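Local coordinates for protein intimin (Escherichia coli, PDB 6TPL) that probably serves as an adhesin whose passenger of bacterial Ig-like domains is held in an extended shape away from the cell surface, at residues E141-N153 / V166-A180. Residues are numbered along the deposited sequence; the frame is centred on the assembly and turned at random.
Sequences EVTFTTTLGKLSN and VTLTSTTPGKSLVSA
The two sheets of a bacterial Ig-like beta sandwich are joined here, because segment 141-153 pairs with both strands of segment 166-180, which itself passes from one sheet to the other. Strand 141-146 runs antiparallel to strand 178-180 in one sheet. The chain then crosses at Leu148 and Gly149, and strand 150-151 pairs with strand 166-169 in the other sheet. Thr145 and Ser179 form a hydrogen-bonded pair, with Thr145 N 3.0 Å from Ser179 O. Lys150 and Thr169 form the matching pair in the second sheet.

Between the sheets, Val166 meets Phe144 from the opposite direction. Its CG2 lies over one ring face, 3.7 Å from the ring centroid, in a CH-pi contact. Val178 CG1 comes to the edge of the same ring. Leu151 CD2 packs 3.9 Å from Val166 CG2 and equally close to Leu168 CD1. Val128 and Tyr126 of strand 124-132 touch Phe144 and Val178, respectively.

At the crossing, Leu148 O takes two hydroxyl donors. Ser176 OG lies 3.0 Å away, tilted only slightly from the carbonyl plane, whereas Thr146 OG1 donates from above that plane. Both hydroxyls come from the sheet of 141-146 and 174-181, one from each chain segment. Leu148 CD2 rests against the backbone of Gly174, and its CD1 touches Thr172 OG1. Gly149 CA lies 3.1 Å from Thr169 O at a positive phi (93°).

Two hydroxyls replace carbonyl acceptors where the regular pairing ends. Thr147 OG1 sits between its own N and carbonyl carbon (chi1 62°) and accepts from Leu177 N. A water links this hydroxyl to Lys175 O. In the other sheet, Ser152 OG accepts a nearly straight bond (166°) from Thr167 N at 2.9 Å, while Ser152 N donates to Thr167 O.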
ATOM      1  N   GLU A 141       9.421 -18.948  -0.650  1.00 18.33           N
ATOM      2  CA  GLU A 141       8.024 -19.340  -0.502  1.00 15.18           C
ATOM      3  C   GLU A 141       7.235 -18.207   0.142  1.00 14.97           C
ATOM      4  O   GLU A 141       7.493 -17.844   1.296  1.00 14.40           O
ATOM      5  CB  GLU A 141       7.905 -20.616   0.334  1.00 20.13           C
ATOM      6  CG  GLU A 141       8.236 -21.892  -0.427  1.00 20.91           C
ATOM      7  CD  GLU A 141       7.757 -23.147   0.287  1.00 27.98           C
ATOM      8  OE1 GLU A 141       7.896 -24.241  -0.296  1.00 31.69           O
ATOM      9  OE2 GLU A 141       7.241 -23.041   1.420  1.00 29.59           O
ATOM     10  N   VAL A 142       6.290 -17.644  -0.605  1.00 14.53           N
ATOM     11  CA  VAL A 142       5.336 -16.675  -0.081  1.00  9.93           C
ATOM     12  C   VAL A 142       4.028 -17.400   0.180  1.00 11.72           C
ATOM     13  O   VAL A 142       3.482 -18.050  -0.719  1.00 13.20           O
ATOM     14  CB  VAL A 142       5.128 -15.509  -1.060  1.00 11.95           C
ATOM     15  CG1 VAL A 142       4.124 -14.520  -0.487  1.00 10.81           C
ATOM     16  CG2 VAL A 142       6.450 -14.829  -1.374  1.00 11.44           C
ATOM     17  N   THR A 143       3.520 -17.297   1.405  1.00 12.04           N
ATOM     18  CA  THR A 143       2.256 -17.915   1.779  1.00  9.96           C
ATOM     19  C   THR A 143       1.178 -16.841   1.872  1.00  9.80           C
ATOM     20  O   THR A 143       1.386 -15.791   2.496  1.00  9.09           O
ATOM     21  CB  THR A 143       2.375 -18.677   3.103  1.00 13.69           C
ATOM     22  OG1 THR A 143       3.324 -19.743   2.957  1.00 14.12           O
ATOM     23  CG2 THR A 143       1.022 -19.262   3.503  1.00 13.21           C
ATOM     24  N   PHE A 144       0.037 -17.106   1.232  1.00  9.71           N
ATOM     25  CA  PHE A 144      -1.086 -16.181   1.151  1.00 11.83           C
ATOM     26  C   PHE A 144      -2.268 -16.730   1.943  1.00 13.72           C
ATOM     27  O   PHE A 144      -2.501 -17.941   1.960  1.00 12.49           O
ATOM     28  CB  PHE A 144      -1.549 -15.971  -0.308  1.00 11.34           C
ATOM     29  CG  PHE A 144      -0.522 -15.341  -1.211  1.00 10.14           C
ATOM     30  CD1 PHE A 144       0.481 -16.108  -1.796  1.00 11.57           C
ATOM     31  CD2 PHE A 144      -0.580 -13.987  -1.504  1.00 11.56           C
ATOM     32  CE1 PHE A 144       1.422 -15.536  -2.637  1.00 11.09           C
ATOM     33  CE2 PHE A 144       0.360 -13.403  -2.344  1.00 13.22           C
ATOM     34  CZ  PHE A 144       1.361 -14.179  -2.911  1.00 11.94           C
ATOM     35  N   THR A 145      -3.047 -15.838   2.556  1.00 11.86           N
ATOM     36  CA  THR A 145      -4.309 -16.198   3.191  1.00 13.37           C
ATOM     37  C   THR A 145      -5.358 -15.157   2.821  1.00 13.18           C
ATOM     38  O   THR A 145      -5.027 -14.065   2.356  1.00 10.00           O
ATOM     39  CB  THR A 145      -4.188 -16.294   4.717  1.00 18.39           C
ATOM     40  OG1 THR A 145      -3.758 -15.038   5.253  1.00 21.69           O
ATOM     41  CG2 THR A 145      -3.194 -17.370   5.106  1.00 19.10           C
ATOM     42  N   THR A 146      -6.630 -15.497   3.029  1.00 15.02           N
ATOM     43  CA  THR A 146      -7.718 -14.579   2.717  1.00 14.94           C
ATOM     44  C   THR A 146      -8.831 -14.717   3.746  1.00 10.76           C
ATOM     45  O   THR A 146      -8.988 -15.763   4.380  1.00 11.66           O
ATOM     46  CB  THR A 146      -8.285 -14.827   1.311  1.00 10.11           C
ATOM     47  OG1 THR A 146      -9.224 -13.794   0.973  1.00 10.39           O
ATOM     48  CG2 THR A 146      -8.982 -16.187   1.239  1.00 11.90           C
ATOM     49  N   THR A 147      -9.605 -13.642   3.901  1.00 10.77           N
ATOM     50  CA  THR A 147     -10.788 -13.640   4.753  1.00 11.86           C
ATOM     51  C   THR A 147     -12.068 -13.947   3.987  1.00 12.81           C
ATOM     52  O   THR A 147     -13.118 -14.126   4.610  1.00 13.82           O
ATOM     53  CB  THR A 147     -10.950 -12.282   5.447  1.00 12.45           C
ATOM     54  OG1 THR A 147     -11.142 -11.248   4.472  1.00 12.26           O
ATOM     55  CG2 THR A 147      -9.722 -11.953   6.275  1.00 13.99           C
ATOM     56  N   LEU A 148     -12.007 -13.998   2.660  1.00 12.14           N
ATOM     57  CA  LEU A 148     -13.174 -14.247   1.828  1.00 13.06           C
ATOM     58  C   LEU A 148     -12.698 -14.763   0.478  1.00 12.75           C
ATOM     59  O   LEU A 148     -11.751 -14.225  -0.101  1.00 11.62           O
ATOM     60  CB  LEU A 148     -14.015 -12.977   1.646  1.00 13.05           C
ATOM     61  CG  LEU A 148     -15.164 -13.094   0.640  1.00 14.10           C
ATOM     62  CD1 LEU A 148     -16.176 -14.135   1.118  1.00 15.89           C
ATOM     63  CD2 LEU A 148     -15.827 -11.748   0.402  1.00 15.11           C
ATOM     64  N   GLY A 149     -13.343 -15.806  -0.006  1.00 13.99           N
ATOM     65  CA  GLY A 149     -13.062 -16.295  -1.339  1.00 14.05           C
ATOM     66  C   GLY A 149     -12.028 -17.398  -1.367  1.00 13.82           C
ATOM     67  O   GLY A 149     -11.569 -17.918  -0.345  1.00 13.78           O
ATOM     68  N   LYS A 150     -11.655 -17.754  -2.593  1.00 13.82           N
ATOM     69  CA  LYS A 150     -10.800 -18.901  -2.867  1.00 13.88           C
ATOM     70  C   LYS A 150      -9.533 -18.433  -3.564  1.00 12.53           C
ATOM     71  O   LYS A 150      -9.594 -17.865  -4.660  1.00 12.48           O
ATOM     72  CB  LYS A 150     -11.541 -19.924  -3.731  1.00 20.79           C
ATOM     73  CG  LYS A 150     -10.733 -21.151  -4.132  1.00 31.24           C
ATOM     74  CD  LYS A 150     -11.575 -22.060  -5.025  1.00 27.02           C
ATOM     75  CE  LYS A 150     -10.840 -23.335  -5.392  1.00 34.57           C
ATOM     76  NZ  LYS A 150     -11.686 -24.242  -6.214  1.00 40.92           N
ATOM     77  N   LEU A 151      -8.391 -18.682  -2.935  1.00 11.91           N
ATOM     78  CA  LEU A 151      -7.105 -18.365  -3.534  1.00 10.91           C
ATOM     79  C   LEU A 151      -6.675 -19.483  -4.478  1.00 12.18           C
ATOM     80  O   LEU A 151      -6.938 -20.665  -4.230  1.00 14.68           O
ATOM     81  CB  LEU A 151      -6.046 -18.167  -2.447  1.00 11.62           C
ATOM     82  CG  LEU A 151      -6.110 -16.924  -1.567  1.00 16.44           C
ATOM     83  CD1 LEU A 151      -5.286 -17.136  -0.308  1.00 19.94           C
ATOM     84  CD2 LEU A 151      -5.603 -15.710  -2.326  1.00 16.87           C
ATOM     85  N   SER A 152      -5.998 -19.100  -5.564  1.00 10.87           N
ATOM     86  CA  SER A 152      -5.520 -20.081  -6.533  1.00 11.45           C
ATOM     87  C   SER A 152      -4.528 -21.055  -5.907  1.00 11.20           C
ATOM     88  O   SER A 152      -4.417 -22.204  -6.351  1.00 11.99           O
ATOM     89  CB  SER A 152      -4.869 -19.360  -7.710  1.00 11.22           C
ATOM     90  OG  SER A 152      -3.808 -18.539  -7.253  1.00 12.24           O
ATOM     91  N   ASN A 153      -3.791 -20.609  -4.895  1.00 11.82           N
ATOM     92  CA  ASN A 153      -2.835 -21.443  -4.182  1.00 12.73           C
ATOM     93  C   ASN A 153      -2.571 -20.796  -2.833  1.00 14.48           C
ATOM     94  O   ASN A 153      -2.846 -19.612  -2.628  1.00 12.11           O
ATOM     95  CB  ASN A 153      -1.520 -21.606  -4.956  1.00 14.08           C
ATOM     96  CG  ASN A 153      -1.326 -23.013  -5.501  1.00 11.45           C
ATOM     97  OD1 ASN A 153      -2.036 -23.945  -5.126  1.00 13.79           O
ATOM     98  ND2 ASN A 153      -0.347 -23.170  -6.384  1.00 13.36           N
ATOM     99  N   VAL A 166      -0.841 -14.848  -6.940  1.00 11.79           N
ATOM    100  CA  VAL A 166      -1.999 -15.721  -6.810  1.00 11.94           C
ATOM    101  C   VAL A 166      -3.214 -14.929  -7.266  1.00 11.70           C
ATOM    102  O   VAL A 166      -3.192 -13.697  -7.319  1.00 11.36           O
ATOM    103  CB  VAL A 166      -2.210 -16.231  -5.367  1.00 11.85           C
ATOM    104  CG1 VAL A 166      -1.043 -17.104  -4.934  1.00 12.19           C
ATOM    105  CG2 VAL A 166      -2.426 -15.061  -4.403  1.00 11.34           C
ATOM    106  N   THR A 167      -4.283 -15.649  -7.595  1.00 11.95           N
ATOM    107  CA  THR A 167      -5.557 -15.032  -7.929  1.00 11.80           C
ATOM    108  C   THR A 167      -6.590 -15.398  -6.873  1.00 11.74           C
ATOM    109  O   THR A 167      -6.471 -16.411  -6.177  1.00 11.96           O
ATOM    110  CB  THR A 167      -6.062 -15.461  -9.312  1.00 12.25           C
ATOM    111  OG1 THR A 167      -6.153 -16.886  -9.392  1.00 12.74           O
ATOM    112  CG2 THR A 167      -5.141 -14.944 -10.402  1.00 12.43           C
ATOM    113  N   LEU A 168      -7.617 -14.557  -6.770  1.00 11.52           N
ATOM    114  CA  LEU A 168      -8.683 -14.712  -5.789  1.00 11.51           C
ATOM    115  C   LEU A 168     -10.024 -14.567  -6.488  1.00 11.69           C
ATOM    116  O   LEU A 168     -10.257 -13.578  -7.194  1.00 11.55           O
ATOM    117  CB  LEU A 168      -8.560 -13.673  -4.671  1.00 11.12           C
ATOM    118  CG  LEU A 168      -9.629 -13.692  -3.568  1.00 11.19           C
ATOM    119  CD1 LEU A 168      -9.367 -14.862  -2.631  1.00 11.45           C
ATOM    120  CD2 LEU A 168      -9.652 -12.369  -2.821  1.00 10.88           C
ATOM    121  N   THR A 169     -10.895 -15.553  -6.298  1.00 12.06           N
ATOM    122  CA  THR A 169     -12.282 -15.473  -6.735  1.00 12.29           C
ATOM    123  C   THR A 169     -13.197 -15.646  -5.529  1.00 12.40           C
ATOM    124  O   THR A 169     -12.767 -16.046  -4.446  1.00 12.38           O
ATOM    125  CB  THR A 169     -12.611 -16.537  -7.790  1.00 12.82           C
ATOM    126  OG1 THR A 169     -12.365 -17.842  -7.247  1.00 13.17           O
ATOM    127  CG2 THR A 169     -11.775 -16.328  -9.037  1.00 14.90           C
ATOM    128  N   SER A 170     -14.479 -15.351  -5.720  1.00 12.59           N
ATOM    129  CA  SER A 170     -15.452 -15.560  -4.658  1.00 12.83           C
ATOM    130  C   SER A 170     -16.829 -15.790  -5.262  1.00 13.29           C
ATOM    131  O   SER A 170     -17.239 -15.090  -6.194  1.00 13.25           O
ATOM    132  CB  SER A 170     -15.501 -14.378  -3.685  1.00 12.51           C
ATOM    133  OG  SER A 170     -16.438 -14.609  -2.635  1.00 12.87           O
ATOM    134  N   THR A 171     -17.536 -16.779  -4.721  1.00 13.79           N
ATOM    135  CA  THR A 171     -18.922 -17.032  -5.083  1.00 15.22           C
ATOM    136  C   THR A 171     -19.910 -16.266  -4.208  1.00 14.41           C
ATOM    137  O   THR A 171     -21.116 -16.352  -4.446  1.00 14.88           O
ATOM    138  CB  THR A 171     -19.240 -18.530  -5.002  1.00 15.63           C
ATOM    139  OG1 THR A 171     -19.036 -19.004  -3.665  1.00 15.09           O
ATOM    140  CG2 THR A 171     -18.353 -19.319  -5.951  1.00 15.01           C
ATOM    141  N   THR A 172     -19.438 -15.529  -3.205  1.00 14.06           N
ATOM    142  CA  THR A 172     -20.314 -14.721  -2.368  1.00 14.69           C
ATOM    143  C   THR A 172     -19.759 -13.312  -2.247  1.00 16.85           C
ATOM    144  O   THR A 172     -18.540 -13.107  -2.308  1.00 13.20           O
ATOM    145  CB  THR A 172     -20.479 -15.325  -0.961  1.00 18.08           C
ATOM    146  OG1 THR A 172     -19.236 -15.240  -0.244  1.00 19.95           O
ATOM    147  CG2 THR A 172     -20.906 -16.780  -1.046  1.00 22.58           C
ATOM    148  N   PRO A 173     -20.626 -12.318  -2.076  1.00 18.61           N
ATOM    149  CA  PRO A 173     -20.167 -10.929  -2.008  1.00 15.35           C
ATOM    150  C   PRO A 173     -19.583 -10.581  -0.647  1.00 13.58           C
ATOM    151  O   PRO A 173     -19.868 -11.218   0.368  1.00 16.00           O
ATOM    152  CB  PRO A 173     -21.446 -10.122  -2.266  1.00 14.03           C
ATOM    153  CG  PRO A 173     -22.537 -10.994  -1.681  1.00 18.55           C
ATOM    154  CD  PRO A 173     -22.091 -12.427  -1.930  1.00 20.34           C
ATOM    155  N   GLY A 174     -18.766  -9.542  -0.644  1.00 12.91           N
ATOM    156  CA  GLY A 174     -18.227  -9.013   0.595  1.00 13.96           C
ATOM    157  C   GLY A 174     -16.819  -8.499   0.414  1.00 13.73           C
ATOM    158  O   GLY A 174     -16.195  -8.661  -0.634  1.00 11.96           O
ATOM    159  N   LYS A 175     -16.325  -7.855   1.474  1.00 12.28           N
ATOM    160  CA  LYS A 175     -14.957  -7.370   1.502  1.00 12.02           C
ATOM    161  C   LYS A 175     -14.010  -8.523   1.795  1.00 11.67           C
ATOM    162  O   LYS A 175     -14.324  -9.417   2.584  1.00 11.99           O
ATOM    163  CB  LYS A 175     -14.786  -6.280   2.555  1.00 15.32           C
ATOM    164  CG  LYS A 175     -15.619  -5.035   2.277  1.00 17.78           C
ATOM    165  CD  LYS A 175     -15.249  -3.886   3.201  1.00 23.28           C
ATOM    166  CE  LYS A 175     -16.060  -2.634   2.888  1.00 24.19           C
ATOM    167  NZ  LYS A 175     -15.772  -2.091   1.530  1.00 22.10           N
ATOM    168  N   SER A 176     -12.858  -8.518   1.129  1.00 12.65           N
ATOM    169  CA  SER A 176     -11.857  -9.558   1.319  1.00 12.97           C
ATOM    170  C   SER A 176     -10.499  -8.927   1.586  1.00 10.83           C
ATOM    171  O   SER A 176     -10.085  -7.989   0.894  1.00 13.91           O
ATOM    172  CB  SER A 176     -11.756 -10.498   0.104  1.00 15.68           C
ATOM    173  OG  SER A 176     -10.751 -11.474   0.310  1.00 15.14           O
ATOM    174  N   LEU A 177      -9.810  -9.457   2.593  1.00 10.92           N
ATOM    175  CA  LEU A 177      -8.466  -9.017   2.949  1.00 11.76           C
ATOM    176  C   LEU A 177      -7.509 -10.180   2.741  1.00 10.67           C
ATOM    177  O   LEU A 177      -7.600 -11.198   3.435  1.00 10.97           O
ATOM    178  CB  LEU A 177      -8.413  -8.517   4.391  1.00 13.60           C
ATOM    179  CG  LEU A 177      -7.032  -8.069   4.880  1.00 25.63           C
ATOM    180  CD1 LEU A 177      -6.443  -7.026   3.942  1.00 29.06           C
ATOM    181  CD2 LEU A 177      -7.128  -7.533   6.300  1.00 29.83           C
ATOM    182  N   VAL A 178      -6.598 -10.026   1.788  1.00 10.41           N
ATOM    183  CA  VAL A 178      -5.542 -10.998   1.549  1.00 10.43           C
ATOM    184  C   VAL A 178      -4.309 -10.580   2.336  1.00 17.23           C
ATOM    185  O   VAL A 178      -3.964  -9.398   2.399  1.00 10.21           O
ATOM    186  CB  VAL A 178      -5.233 -11.112   0.044  1.00 15.71           C
ATOM    187  CG1 VAL A 178      -3.921 -11.842  -0.174  1.00 12.52           C
ATOM    188  CG2 VAL A 178      -6.360 -11.837  -0.684  1.00 10.47           C
ATOM    189  N   SER A 179      -3.658 -11.551   2.961  1.00 11.60           N
ATOM    190  CA  SER A 179      -2.418 -11.342   3.692  1.00 12.54           C
ATOM    191  C   SER A 179      -1.332 -12.230   3.103  1.00 14.79           C
ATOM    192  O   SER A 179      -1.615 -13.242   2.455  1.00 13.45           O
ATOM    193  CB  SER A 179      -2.584 -11.646   5.190  1.00 17.20           C
ATOM    194  OG  SER A 179      -3.489 -10.740   5.798  1.00 20.90           O
ATOM    195  N   ALA A 180      -0.079 -11.842   3.333  1.00 11.93           N
ATOM    196  CA  ALA A 180       1.063 -12.584   2.824  1.00 12.85           C
ATOM    197  C   ALA A 180       2.187 -12.567   3.845  1.00 12.48           C
ATOM    198  O   ALA A 180       2.280 -11.657   4.677  1.00 12.26           O
ATOM    199  CB  ALA A 180       1.562 -12.007   1.493  1.00 13.52           C
TER
HETATM  200  O   HOH W   1     -13.012  -9.645   5.239  1.00 21.23           O
HETATM  201  O   HOH W   2      -9.650 -18.872  -7.055  1.00 21.46           O